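Local coordinates for phenazine biosynthesis protein, PhzF family (Bacillus anthracis, PDB 3EDN) that probably acts as an isomerase-like enzyme of the phenazine-biosynthesis (PhzF) family with a diaminopimelate epimerase-like fold, at residues R214-A219 against T223-V228; I155-T160 against L189-N194; T231-M236 against G266-Y271; D173-M178 against G259-K264; A238-Y243 against M252-E257. All coordinates share one frame; numbering follows the deposited sequence. Where two conformers were deposited one is given.

Contact 1: R214-A219 against T223-V228; sequences RHFSSA and TIEDPV. With SO4 (sulfate ion), chain G.
Arg214 grips Glu225 side-on with two nitrogens. NE bonds to OE2 of Glu225 at 2.9 Å, nearly straight (173°) and within the guanidinium plane, and NH2 reaches the syn lone pair of OE1 of Glu225, also at 2.9 Å. CG of Glu225 stands anti to its backbone N (chi1 171°), its extended chain carrying the carboxylate to Arg214. The guanidinium and carboxylate planes are turned 38° apart. Phe216 runs alongside the Glu225 chain; its ring edge, at CE1, meets OE1 of Glu225 at 3.8 Å, and its CZ lies over the rim of one guanidinium face. The remaining NH1 bonds to Cys175 O, which further fixes the group's rotation. A water joins Glu225 OE2 to His215 N and Asp226 O.

His215 and Asp226 project side by side from the face opposite Phe216 and Glu225, CD2 of His215 lying 3.6 Å from CB of Asp226, and their polar atoms turn to His198 and Thr229. Ser217 OG and Thr223 OG1 bond at 2.8 Å, and the amides of Ile224 and Glu225 hold a sulfate ion. Flanked by a Ser217 N to Ile224 O bond, the antiparallel non-hydrogen-bonded pair Phe216-Glu225 (CA atoms 4.6 Å apart) marks a weakly bonded beta hairpin of strands 211-216 and 225-226.

Contact 2: I155-T160 against L189-N194; sequences IVYGST and LKEIPN
Tyr157 and Ile192 mark the nearest approach of the two backbones, their CA atoms 8.0 Å apart, too far for a beta pairing. Residues 156-159 form an extended strand, whereas 189-194 follow an irregular path in which Lys190 and Glu191 take helical backbone angles between the more extended Leu189 and Ile192. No hydrogen bond crosses the contact; one aromatic side chain spans it.

Tyr157 reaches out from the strand with CG anti to its own carbonyl carbon (chi1 -67°) and lays its ring over the curve of the loop. Ile192 covers one face in a CH-pi contact: its CG1 sits 3.8 Å from the centroid of the Tyr157 ring, 19° off the normal. The two side chains slide past each other in opposite directions, which brings CD1 of Ile192 back to CD1 of Tyr157 at 3.6 Å. Glu191 comes in obliquely through its CB, 3.7 Å from CE2 of Tyr157, while its carboxylate leads off elsewhere. At the phenolic end, OH of Tyr157 lies 3.4 Å from CB of Leu189, which stands at the ring edge.

Val165 on the adjoining strand 163-168 touches both Tyr157 and Leu189. The packing thus fastens the connection between helix 185-188 and strand 196-201 onto strand 156-159, a partly buried CH-pi packing of loop on strand in one lobe of the diaminopimelate epimerase-like fold.

Contact 3: T231-M236 against G266-Y271; sequences TASGVM and GRVTVY. With SO4 (sulfate ion), chain C.
Val268 and Val270 hold CG1 anti to the backbone N (chi1 -175° for Val268), a shared torsion that turns the methyls of Val268 to Ser233, and those of Val270 to Ser233 and Gly234. Ser233 answers with OG anti to its carbonyl carbon (chi1 -63°), which directs the hydroxyl to Thr229 O. The buried hydroxyl is therefore satisfied by the carbonyl of Thr229, just before the helix, even though it lies against hydrocarbon, 3.4 Å from CG2 of Val268.

CG1 of Val268 packs on CB of Ser233 at 3.8 Å. One step along the same strand face, CG2 of Val270 rests 3.4 Å from the backbone O of Ser233, and CG1 of Val270 lies against CA of Gly234 at 4.1 Å. With no side chain on Gly234, the backbones come near here, the CA atoms of Gly234 and Val270 being 6.0 Å apart. The axes of the segments 231-236 and 266-271 approach to 8.1 Å at a crossing angle of -45°.

At the helix start, Thr231 N donates to O3 of a sulfate at 3.0 Å; Gly230 N and His75 ND1 also bond the anion, which probably came from the crystallisation liquor. The positive end of the helix dipole would favour such a ligand. The site is consistent with the interlobe pocket of this family, where the N-terminus of a central helix faces the substrate in the diaminopimelate epimerase-like fold.

Contact 4: D173-M178 against G259-K264; sequences DVCERM and GQEIHK
Glu261 turns its flat carboxylate to helix 172-177, and OE2 comes within 3.2 Å of CB of Cys175, while SG of Cys175 is 4.2 Å from the same oxygen. In this diaminopimelate epimerase-like fold, the contact sets that helix beside the connection between strands 251-258 and 266-273. The other oxygen of Glu261, OE1, makes a weak hydrogen bond to His212 NE2. The imidazole of His263 has the backbone O of Glu261 above one face, toward the rim.

A bend at chi2 (93°) swings the Glu261 carboxylate toward Cys175, and CG of Glu261 also lies 4.5 Å from CG of Glu176. OE2 of Glu176 bonds to Tyr205 OH; it lies 6.7 Å from OE2 of Glu261, so the like charges are not in contact.

The connection is wound tightly upon itself: Gly259 O accepts two backbone bonds from opposite faces of its plane, from Ile262 N at 3.0 Å and from Lys264 N at 2.8 Å.

Contact 5: A238-Y243 against M252-E257; sequences AYYATY and MELIVE
Tyr240 leaves the helix toward the strand and meets Leu254 from its first side-chain atom onward. Its CB lies 4.1 Å from CD1 of Leu254. At CG the same methyl is 3.9 Å away, and CG stands anti to the backbone N (chi1 -170°), a torsion that carries the ring toward Leu254 and Met252. CD2 of Tyr240 comes next, 4.0 Å from CD1 of Leu254, and touches CE of selenomethionine Met252 at 3.5 Å. CE2 of Tyr240, 3.8 Å from CE of Met252, is the last ring atom to meet the strand segment.

The two partners reach the ring from different directions. CD1 of Leu254 lies over one face in a CH-pi contact, 4.1 Å from the centroid of the Tyr240 ring and 22° off its normal. CE of Met252 arrives at the edge, in the ring plane, after bends at chi2 and chi3; it also meets CB of Ala241 at 4.0 Å. Met252 was modelled in two conformers, so its part in the contact is less certain than that of Leu254. Met211 on strand 211-216 touches both Tyr240 and Leu254 and continues the apolar layer.

Farther round the helix, OG1 of Thr242 bonds to Ala238 O at 2.6 Å, near a wider pi-type turn. The axes of segments 238-243 and 252-257 run at 124°, placing the end of helix 230-244 against strand 251-258, the helix-on-sheet packing of one lobe in the diaminopimelate epimerase-like fold.

Contacts 3 and 5, with centres 8 Å apart, lie along the same helix, and their strands are joined edge to edge, for example by Val270 N and Leu254 O at 2.8 Å. Contact 2 reaches that helix from another side: Val156 CG2 lies 3.6 Å from Tyr239 CE1, and Thr160 N is 3.4 Å from Val235 CG2. Contacts 1 and 4, with centres 12 Å apart, are coupled through Arg214, whose CG is 3.3 Å from Glu261 OE2. Contact 1 also borders the probable active-site pocket, since the Asp226 side chain is about 4 Å from the sulfate bound at the helix start in contact 3.

Contact 1: R214-A219 against T223-V228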
# COMPACT_ATOMS: atom_id res chain seq x y z
N ARG A 214 12.55 13.00 -31.43
CA ARG A 214 12.07 11.62 -31.40
C ARG A 214 12.79 10.97 -30.22
O ARG A 214 13.92 11.35 -29.91
CB ARG A 214 12.46 10.85 -32.67
CG ARG A 214 11.40 10.76 -33.76
CD ARG A 214 11.76 9.71 -34.80
NE ARG A 214 10.97 8.46 -34.73
CZ ARG A 214 10.89 7.63 -35.75
NH1 ARG A 214 11.52 7.93 -36.88
NH2 ARG A 214 10.16 6.51 -35.68
N HIS A 215 12.15 10.00 -29.57
CA HIS A 215 12.75 9.42 -28.37
C HIS A 215 12.97 7.92 -28.51
O HIS A 215 12.00 7.15 -28.58
CB HIS A 215 11.89 9.71 -27.14
CG HIS A 215 12.59 9.44 -25.85
ND1 HIS A 215 13.47 10.33 -25.28
CD2 HIS A 215 12.57 8.35 -25.04
CE1 HIS A 215 13.94 9.82 -24.15
NE2 HIS A 215 13.41 8.62 -23.99
N PHE A 216 14.23 7.51 -28.50
CA PHE A 216 14.57 6.10 -28.57
C PHE A 216 15.06 5.58 -27.22
O PHE A 216 16.02 6.11 -26.65
CB PHE A 216 15.61 5.86 -29.67
CG PHE A 216 15.14 6.27 -31.04
CD1 PHE A 216 13.86 5.97 -31.47
CD2 PHE A 216 15.99 6.97 -31.90
CE1 PHE A 216 13.43 6.35 -32.74
CE2 PHE A 216 15.59 7.34 -33.18
CZ PHE A 216 14.31 7.05 -33.61
N SER A 217 14.41 4.52 -26.73
CA SER A 217 14.64 4.04 -25.37
C SER A 217 16.03 3.47 -25.21
O SER A 217 16.69 3.09 -26.19
CB SER A 217 13.61 2.96 -25.03
OG SER A 217 12.29 3.39 -25.30
N SER A 218 16.50 3.40 -23.98
CA SER A 218 17.82 2.83 -23.74
C SER A 218 17.78 1.34 -24.07
O SER A 218 16.71 0.75 -24.24
CB SER A 218 18.24 3.04 -22.28
OG SER A 218 17.67 2.05 -21.46
N ALA A 219 18.96 0.74 -24.15
CA ALA A 219 19.04 -0.69 -24.40
C ALA A 219 18.38 -1.48 -23.26
O ALA A 219 17.91 -2.59 -23.46
CB ALA A 219 20.49 -1.11 -24.55
N THR A 223 11.49 -1.40 -24.35
CA THR A 223 10.77 -0.68 -25.40
C THR A 223 11.71 -0.07 -26.44
O THR A 223 12.92 -0.02 -26.24
CB THR A 223 9.93 0.46 -24.80
OG1 THR A 223 10.79 1.39 -24.13
CG2 THR A 223 8.89 -0.08 -23.81
N ILE A 224 11.12 0.40 -27.54
CA ILE A 224 11.90 0.96 -28.64
C ILE A 224 11.77 2.48 -28.75
O ILE A 224 12.77 3.17 -28.96
CB ILE A 224 11.47 0.36 -29.98
CG1 ILE A 224 11.57 -1.17 -29.94
CG2 ILE A 224 12.33 0.91 -31.10
CD1 ILE A 224 10.74 -1.84 -31.01
N GLU A 225 10.54 2.98 -28.62
CA GLU A 225 10.28 4.41 -28.82
C GLU A 225 9.11 4.94 -27.97
O GLU A 225 8.06 4.33 -27.93
CB GLU A 225 10.03 4.68 -30.30
CG GLU A 225 9.52 6.08 -30.62
CD GLU A 225 9.60 6.44 -32.10
OE1 GLU A 225 9.73 5.53 -32.97
OE2 GLU A 225 9.53 7.64 -32.39
N ASP A 226 9.32 6.09 -27.33
CA ASP A 226 8.33 6.74 -26.44
C ASP A 226 7.59 7.84 -27.23
O ASP A 226 8.20 8.56 -28.00
CB ASP A 226 9.11 7.37 -25.27
CG ASP A 226 8.25 7.65 -24.04
OD1 ASP A 226 8.19 8.83 -23.65
OD2 ASP A 226 7.70 6.70 -23.43
N PRO A 227 6.26 7.95 -27.07
CA PRO A 227 5.48 8.90 -27.87
C PRO A 227 5.73 10.42 -27.65
O PRO A 227 5.87 11.19 -28.61
CB PRO A 227 4.02 8.53 -27.55
CG PRO A 227 4.10 7.81 -26.24
CD PRO A 227 5.41 7.12 -26.18
N VAL A 228 5.73 10.85 -26.39
CA VAL A 228 5.95 12.25 -26.04
C VAL A 228 6.54 12.28 -24.64
O VAL A 228 5.90 11.87 -23.67
CB VAL A 228 4.64 13.08 -25.96
CG1 VAL A 228 4.99 14.57 -26.05
CG2 VAL A 228 3.61 12.61 -26.98
S SO4 G . 7.69 0.12 -28.33
O1 SO4 G . 8.72 -0.61 -27.61
O2 SO4 G . 6.45 0.07 -27.54
O3 SO4 G . 8.10 1.51 -28.49
O4 SO4 G . 7.45 -0.48 -29.64
O HOH W 1 9.39 9.48 -30.32
O HOH W 2 15.10 -0.89 -25.61

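Contact 2: I155-T160 against L189-N194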
# COMPACT_ATOMS: atom_id res chain seq x y z
N ILE A 155 26.44 17.35 -30.16
CA ILE A 155 25.83 16.16 -29.57
C ILE A 155 26.23 16.14 -28.11
O ILE A 155 27.42 16.25 -27.78
CB ILE A 155 26.30 14.87 -30.28
CG1 ILE A 155 26.02 14.95 -31.79
CG2 ILE A 155 25.63 13.65 -29.65
CD1 ILE A 155 26.76 13.87 -32.61
N VAL A 156 25.24 16.06 -27.22
CA VAL A 156 25.52 16.09 -25.79
C VAL A 156 24.61 15.13 -25.05
O VAL A 156 23.51 14.83 -25.50
CB VAL A 156 25.32 17.50 -25.17
CG1 VAL A 156 26.26 18.50 -25.82
CG2 VAL A 156 23.85 17.96 -25.28
N TYR A 157 25.10 14.64 -23.92
CA TYR A 157 24.25 14.00 -22.92
C TYR A 157 23.63 15.13 -22.13
O TYR A 157 24.32 16.09 -21.79
CB TYR A 157 25.11 13.18 -21.94
CG TYR A 157 25.82 11.97 -22.50
CD1 TYR A 157 25.15 10.76 -22.64
CD2 TYR A 157 27.16 12.03 -22.88
CE1 TYR A 157 25.79 9.62 -23.16
CE2 TYR A 157 27.81 10.91 -23.40
CZ TYR A 157 27.11 9.71 -23.53
OH TYR A 157 27.74 8.60 -24.03
N GLY A 158 22.34 15.02 -21.84
CA GLY A 158 21.65 16.03 -21.04
C GLY A 158 20.67 15.39 -20.06
O GLY A 158 20.11 14.33 -20.33
N SER A 159 20.47 16.02 -18.91
CA SER A 159 19.53 15.53 -17.91
C SER A 159 18.85 16.68 -17.20
O SER A 159 19.53 17.62 -16.75
CB SER A 159 20.26 14.73 -16.85
OG SER A 159 19.40 14.50 -15.75
N THR A 160 17.53 16.58 -17.07
CA THR A 160 16.78 17.38 -16.08
C THR A 160 16.07 16.41 -15.12
O THR A 160 15.01 16.72 -14.57
CB THR A 160 15.77 18.32 -16.75
OG1 THR A 160 14.92 17.56 -17.63
CG2 THR A 160 16.49 19.45 -17.51
N LEU A 189 27.59 4.68 -26.55
CA LEU A 189 27.49 5.68 -25.48
C LEU A 189 28.37 5.34 -24.28
O LEU A 189 27.85 5.03 -23.21
CB LEU A 189 26.04 5.82 -25.02
CG LEU A 189 25.00 6.11 -26.12
CD1 LEU A 189 23.59 6.09 -25.55
CD2 LEU A 189 25.30 7.44 -26.80
N LYS A 190 29.69 5.42 -24.45
CA LYS A 190 30.63 4.97 -23.42
C LYS A 190 30.42 5.63 -22.06
O LYS A 190 30.46 4.97 -21.02
CB LYS A 190 32.08 5.21 -23.88
CG LYS A 190 32.40 4.69 -25.26
CD LYS A 190 32.21 3.19 -25.34
CE LYS A 190 32.83 2.66 -26.62
NZ LYS A 190 32.73 1.18 -26.69
N GLU A 191 30.21 6.94 -22.08
CA GLU A 191 30.13 7.73 -20.86
C GLU A 191 28.89 7.38 -20.04
O GLU A 191 28.96 7.28 -18.81
CB GLU A 191 30.17 9.22 -21.18
CG GLU A 191 30.07 10.14 -19.96
CD GLU A 191 31.31 10.11 -19.09
OE1 GLU A 191 32.33 9.52 -19.49
OE2 GLU A 191 31.25 10.69 -17.98
N ILE A 192 27.76 7.22 -20.72
CA ILE A 192 26.49 6.88 -20.07
C ILE A 192 25.78 5.81 -20.88
O ILE A 192 24.86 6.09 -21.67
CB ILE A 192 25.56 8.11 -19.92
CG1 ILE A 192 26.36 9.35 -19.47
CG2 ILE A 192 24.42 7.80 -18.94
CD1 ILE A 192 25.48 10.56 -19.10
N PRO A 193 26.20 4.55 -20.70
CA PRO A 193 25.76 3.46 -21.56
C PRO A 193 24.26 3.20 -21.53
O PRO A 193 23.72 2.64 -22.48
CB PRO A 193 26.52 2.24 -21.01
CG PRO A 193 27.60 2.79 -20.18
CD PRO A 193 27.15 4.11 -19.67
N ASN A 194 23.58 3.61 -20.45
CA ASN A 194 22.15 3.35 -20.32
C ASN A 194 21.28 4.56 -20.67
O ASN A 194 20.09 4.56 -20.37
CB ASN A 194 21.81 2.84 -18.92
CG ASN A 194 21.86 3.92 -17.86
OD1 ASN A 194 22.68 4.84 -17.93
ND2 ASN A 194 20.98 3.81 -16.86

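Contact 3: T231-M236 against G266-Y271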
# COMPACT_ATOMS: atom_id res chain seq x y z
N THR A 231 10.48 14.47 -19.69
CA THR A 231 11.86 14.60 -19.20
C THR A 231 12.80 15.12 -20.31
O THR A 231 13.52 16.12 -20.13
CB THR A 231 12.39 13.24 -18.65
OG1 THR A 231 12.18 12.19 -19.61
CG2 THR A 231 11.71 12.91 -17.35
N ALA A 232 12.78 14.44 -21.46
CA ALA A 232 13.67 14.82 -22.56
C ALA A 232 13.33 16.20 -23.10
O ALA A 232 14.20 16.94 -23.54
CB ALA A 232 13.63 13.77 -23.68
N SER A 233 12.05 16.56 -23.04
CA SER A 233 11.62 17.86 -23.52
C SER A 233 12.26 18.96 -22.70
O SER A 233 12.69 19.99 -23.24
CB SER A 233 10.11 18.00 -23.40
OG SER A 233 9.48 17.04 -24.23
N GLY A 234 12.32 18.75 -21.38
CA GLY A 234 12.98 19.72 -20.51
C GLY A 234 14.44 19.89 -20.88
O GLY A 234 14.97 21.03 -20.93
N VAL A 235 15.13 18.78 -21.15
CA VAL A 235 16.51 18.83 -21.64
C VAL A 235 16.60 19.61 -22.95
O VAL A 235 17.50 20.44 -23.09
CB VAL A 235 17.11 17.43 -21.78
CG1 VAL A 235 18.53 17.50 -22.36
CG2 VAL A 235 17.12 16.75 -20.42
N MSE A 236 15.66 19.39 -23.86
CA MSE A 236 15.68 20.11 -25.14
C MSE A 236 15.55 21.61 -24.92
O MSE A 236 16.19 22.39 -25.63
CB MSE A 236 14.55 19.63 -26.06
CG MSE A 236 14.75 18.24 -26.58
SE MSE A 236 13.13 17.56 -27.42
CE MSE A 236 13.09 18.78 -28.94
N GLY A 266 2.35 15.11 -30.10
CA GLY A 266 2.59 15.56 -28.74
C GLY A 266 3.29 16.91 -28.73
O GLY A 266 4.09 17.21 -29.63
N ARG A 267 2.96 17.70 -27.73
CA ARG A 267 3.62 18.99 -27.53
C ARG A 267 3.89 19.18 -26.04
O ARG A 267 3.06 18.86 -25.20
CB ARG A 267 2.79 20.14 -28.09
CG ARG A 267 2.79 20.20 -29.61
CD ARG A 267 2.22 21.51 -30.15
NE ARG A 267 0.80 21.69 -29.81
CZ ARG A 267 -0.21 21.25 -30.55
NH1 ARG A 267 0.02 20.60 -31.68
NH2 ARG A 267 -1.47 21.48 -30.17
N VAL A 268 5.08 19.67 -25.74
CA VAL A 268 5.45 20.02 -24.38
C VAL A 268 5.93 21.47 -24.37
O VAL A 268 6.76 21.86 -25.20
CB VAL A 268 6.55 19.13 -23.83
CG1 VAL A 268 6.81 19.46 -22.36
CG2 VAL A 268 6.15 17.68 -23.99
N THR A 269 5.37 22.27 -23.47
CA THR A 269 5.87 23.63 -23.28
C THR A 269 6.99 23.63 -22.25
O THR A 269 6.86 23.05 -21.18
CB THR A 269 4.73 24.57 -22.87
OG1 THR A 269 3.73 24.55 -23.91
CG2 THR A 269 5.23 26.01 -22.69
N VAL A 270 8.11 24.26 -22.60
CA VAL A 270 9.28 24.31 -21.72
C VAL A 270 9.59 25.74 -21.35
O VAL A 270 9.72 26.58 -22.24
CB VAL A 270 10.51 23.62 -22.33
CG1 VAL A 270 11.65 23.54 -21.29
CG2 VAL A 270 10.13 22.23 -22.88
N TYR A 271 9.68 26.00 -20.04
CA TYR A 271 10.00 27.34 -19.54
C TYR A 271 11.42 27.33 -18.99
O TYR A 271 11.79 26.47 -18.18
CB TYR A 271 9.05 27.73 -18.41
CG TYR A 271 7.59 27.59 -18.77
CD1 TYR A 271 6.84 28.69 -19.13
CD2 TYR A 271 6.98 26.33 -18.77
CE1 TYR A 271 5.49 28.56 -19.49
CE2 TYR A 271 5.66 26.19 -19.11
CZ TYR A 271 4.92 27.30 -19.46
OH TYR A 271 3.59 27.14 -19.80
S SO4 C . 7.58 11.51 -19.03
O1 SO4 C . 6.75 11.04 -17.92
O2 SO4 C . 6.82 12.05 -20.15
O3 SO4 C . 8.55 12.43 -18.53
O4 SO4 C . 8.34 10.34 -19.49

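Contact 4: D173-M178 against G259-K264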
# COMPACT_ATOMS: atom_id res chain seq x y z
N ASP A 173 13.01 15.11 -42.81
CA ASP A 173 13.23 14.00 -43.71
C ASP A 173 14.19 12.99 -43.10
O ASP A 173 14.01 11.79 -43.24
CB ASP A 173 13.74 14.48 -45.08
CG ASP A 173 12.64 15.11 -45.91
OD1 ASP A 173 11.47 14.98 -45.52
OD2 ASP A 173 12.95 15.74 -46.95
N VAL A 174 15.22 13.49 -42.40
CA VAL A 174 16.14 12.61 -41.69
C VAL A 174 15.42 11.88 -40.56
O VAL A 174 15.55 10.67 -40.39
CB VAL A 174 17.35 13.39 -41.12
CG1 VAL A 174 18.16 12.52 -40.20
CG2 VAL A 174 18.22 13.95 -42.26
N CYS A 175 14.62 12.61 -39.79
CA CYS A 175 13.91 11.99 -38.68
C CYS A 175 13.02 10.85 -39.15
O CYS A 175 12.91 9.83 -38.47
CB CYS A 175 13.09 13.01 -37.92
SG CYS A 175 14.08 14.17 -36.97
N GLU A 176 12.39 11.04 -40.31
CA GLU A 176 11.44 10.05 -40.87
C GLU A 176 12.13 8.73 -41.22
O GLU A 176 11.49 7.66 -41.20
CB GLU A 176 10.72 10.63 -42.10
CG GLU A 176 9.74 11.77 -41.78
CD GLU A 176 9.14 12.47 -43.00
OE1 GLU A 176 9.24 11.93 -44.12
OE2 GLU A 176 8.56 13.56 -42.83
N ARG A 177 13.41 8.79 -41.55
CA ARG A 177 14.19 7.60 -41.92
C ARG A 177 14.76 6.82 -40.74
O ARG A 177 15.24 5.70 -40.90
CB ARG A 177 15.35 8.01 -42.82
CG ARG A 177 14.95 8.46 -44.22
CD ARG A 177 16.11 9.20 -44.90
NE ARG A 177 17.37 8.48 -44.71
CZ ARG A 177 18.53 9.07 -44.46
NH1 ARG A 177 18.62 10.39 -44.38
NH2 ARG A 177 19.61 8.33 -44.28
N MSE A 178 14.73 7.41 -39.55
CA MSE A 178 15.36 6.75 -38.42
C MSE A 178 14.78 5.40 -38.08
O MSE A 178 13.57 5.18 -38.18
CB MSE A 178 15.30 7.62 -37.19
CG MSE A 178 16.15 8.80 -37.34
SE MSE A 178 15.71 10.02 -35.90
CE MSE A 178 17.25 10.99 -36.12
N GLY A 259 6.42 12.66 -31.72
CA GLY A 259 5.46 11.59 -31.98
C GLY A 259 4.86 11.51 -33.37
O GLY A 259 4.15 10.57 -33.67
N GLN A 260 5.13 12.51 -34.22
CA GLN A 260 4.49 12.57 -35.53
C GLN A 260 4.86 11.34 -36.38
O GLN A 260 4.03 10.79 -37.12
CB GLN A 260 4.83 13.89 -36.23
CG GLN A 260 4.28 15.14 -35.53
CD GLN A 260 4.96 15.48 -34.21
OE1 GLN A 260 6.12 15.16 -34.01
NE2 GLN A 260 4.22 16.12 -33.29
N GLU A 261 6.10 10.88 -36.25
CA GLU A 261 6.60 9.75 -37.04
C GLU A 261 5.92 8.44 -36.65
O GLU A 261 5.96 7.46 -37.41
CB GLU A 261 8.11 9.62 -36.89
CG GLU A 261 8.91 10.78 -37.48
CD GLU A 261 9.23 11.86 -36.45
OE1 GLU A 261 8.36 12.20 -35.62
OE2 GLU A 261 10.36 12.38 -36.47
N ILE A 262 5.33 8.42 -35.46
CA ILE A 262 4.53 7.25 -35.05
C ILE A 262 3.06 7.60 -34.91
O ILE A 262 2.34 7.00 -34.11
CB ILE A 262 5.08 6.54 -33.78
CG1 ILE A 262 5.17 7.51 -32.61
CG2 ILE A 262 6.44 5.94 -34.04
CD1 ILE A 262 5.67 6.84 -31.36
N HIS A 263 2.63 8.59 -35.69
CA HIS A 263 1.20 8.88 -35.90
C HIS A 263 0.53 9.56 -34.72
O HIS A 263 -0.69 9.46 -34.54
CB HIS A 263 0.47 7.60 -36.31
CG HIS A 263 1.22 6.83 -37.33
ND1 HIS A 263 1.78 5.59 -37.08
CD2 HIS A 263 1.60 7.16 -38.59
CE1 HIS A 263 2.44 5.18 -38.15
NE2 HIS A 263 2.34 6.11 -39.08
N LYS A 264 1.34 10.22 -33.90
CA LYS A 264 0.85 10.96 -32.76
C LYS A 264 1.11 12.44 -32.97
O LYS A 264 1.56 12.86 -34.04
CB LYS A 264 1.56 10.49 -31.49
CG LYS A 264 1.51 8.99 -31.25
CD LYS A 264 0.28 8.61 -30.49
CE LYS A 264 0.59 7.54 -29.43
NZ LYS A 264 -0.52 7.44 -28.43

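Contact 5: A238-Y243 against M252-E257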
# COMPACT_ATOMS: atom_id res chain seq x y z
N ALA A 238 16.49 23.34 -22.21
CA ALA A 238 17.77 23.81 -21.68
C ALA A 238 18.81 23.88 -22.79
O ALA A 238 19.62 24.79 -22.82
CB ALA A 238 18.25 22.89 -20.59
N TYR A 239 18.80 22.88 -23.66
CA TYR A 239 19.72 22.82 -24.78
C TYR A 239 19.49 24.03 -25.69
O TYR A 239 20.43 24.70 -26.10
CB TYR A 239 19.50 21.51 -25.54
CG TYR A 239 20.43 21.30 -26.70
CD1 TYR A 239 21.58 20.52 -26.57
CD2 TYR A 239 20.15 21.85 -27.95
CE1 TYR A 239 22.43 20.32 -27.65
CE2 TYR A 239 20.99 21.65 -29.03
CZ TYR A 239 22.13 20.91 -28.87
OH TYR A 239 22.92 20.71 -29.96
N TYR A 240 18.23 24.31 -26.00
CA TYR A 240 17.87 25.43 -26.87
C TYR A 240 18.39 26.74 -26.30
O TYR A 240 18.99 27.54 -27.02
CB TYR A 240 16.35 25.49 -26.99
CG TYR A 240 15.78 26.43 -28.03
CD1 TYR A 240 15.74 26.08 -29.37
CD2 TYR A 240 15.23 27.65 -27.65
CE1 TYR A 240 15.19 26.92 -30.31
CE2 TYR A 240 14.67 28.50 -28.58
CZ TYR A 240 14.66 28.13 -29.91
OH TYR A 240 14.10 28.97 -30.85
N ALA A 241 18.17 26.93 -25.01
CA ALA A 241 18.59 28.15 -24.32
C ALA A 241 20.11 28.25 -24.20
O ALA A 241 20.63 29.34 -24.01
CB ALA A 241 17.95 28.23 -22.93
N THR A 242 20.81 27.12 -24.32
CA THR A 242 22.27 27.08 -24.11
C THR A 242 23.05 27.12 -25.43
O THR A 242 24.14 27.71 -25.49
CB THR A 242 22.67 25.83 -23.28
OG1 THR A 242 21.93 25.80 -22.05
CG2 THR A 242 24.17 25.85 -22.94
N TYR A 243 22.49 26.53 -26.49
CA TYR A 243 23.19 26.39 -27.77
C TYR A 243 22.53 27.08 -28.96
O TYR A 243 23.20 27.34 -29.97
CB TYR A 243 23.37 24.91 -28.13
CG TYR A 243 24.14 24.10 -27.12
CD1 TYR A 243 25.53 24.21 -27.02
CD2 TYR A 243 23.49 23.22 -26.27
CE1 TYR A 243 26.23 23.46 -26.09
CE2 TYR A 243 24.19 22.47 -25.34
CZ TYR A 243 25.56 22.60 -25.25
OH TYR A 243 26.24 21.85 -24.30
N MSE A 252 12.25 32.62 -20.81
CA MSE A 252 11.83 32.36 -22.17
C MSE A 252 11.04 31.06 -22.17
O MSE A 252 11.14 30.28 -21.23
CB MSE A 252 13.05 32.27 -23.07
CG MSE A 252 13.96 31.14 -22.67
SE MSE A 252 13.52 29.58 -23.71
CE MSE A 252 14.92 29.89 -25.01
N GLU A 253 10.23 30.85 -23.19
CA GLU A 253 9.57 29.57 -23.31
C GLU A 253 9.58 29.11 -24.75
O GLU A 253 9.71 29.92 -25.67
CB GLU A 253 8.15 29.61 -22.74
CG GLU A 253 7.08 30.13 -23.66
CD GLU A 253 5.76 30.26 -22.91
OE1 GLU A 253 4.81 29.51 -23.24
OE2 GLU A 253 5.68 31.08 -21.96
N LEU A 254 9.49 27.80 -24.93
CA LEU A 254 9.37 27.25 -26.25
C LEU A 254 8.48 26.02 -26.20
O LEU A 254 8.26 25.47 -25.13
CB LEU A 254 10.74 26.86 -26.79
CG LEU A 254 11.46 25.67 -26.13
CD1 LEU A 254 12.33 24.94 -27.16
CD2 LEU A 254 12.26 26.09 -24.91
N ILE A 255 7.98 25.61 -27.35
CA ILE A 255 7.19 24.39 -27.43
C ILE A 255 8.01 23.42 -28.25
O ILE A 255 8.57 23.80 -29.29
CB ILE A 255 5.80 24.60 -28.07
CG1 ILE A 255 5.01 25.66 -27.28
CG2 ILE A 255 5.01 23.30 -28.04
CD1 ILE A 255 3.65 26.03 -27.90
N VAL A 256 8.10 22.18 -27.77
CA VAL A 256 8.71 21.11 -28.52
C VAL A 256 7.63 20.11 -28.91
O VAL A 256 6.60 20.00 -28.22
CB VAL A 256 9.86 20.42 -27.73
CG1 VAL A 256 10.87 21.47 -27.28
CG2 VAL A 256 9.34 19.68 -26.52
N GLU A 257 7.84 19.41 -30.02
CA GLU A 257 6.87 18.42 -30.49
C GLU A 257 7.52 17.06 -30.63
O GLU A 257 8.74 16.96 -30.84
CB GLU A 257 6.26 18.84 -31.83
CG GLU A 257 7.28 18.75 -32.97
CD GLU A 257 6.76 19.10 -34.35
OE1 GLU A 257 5.80 19.90 -34.48
OE2 GLU A 257 7.37 18.61 -35.33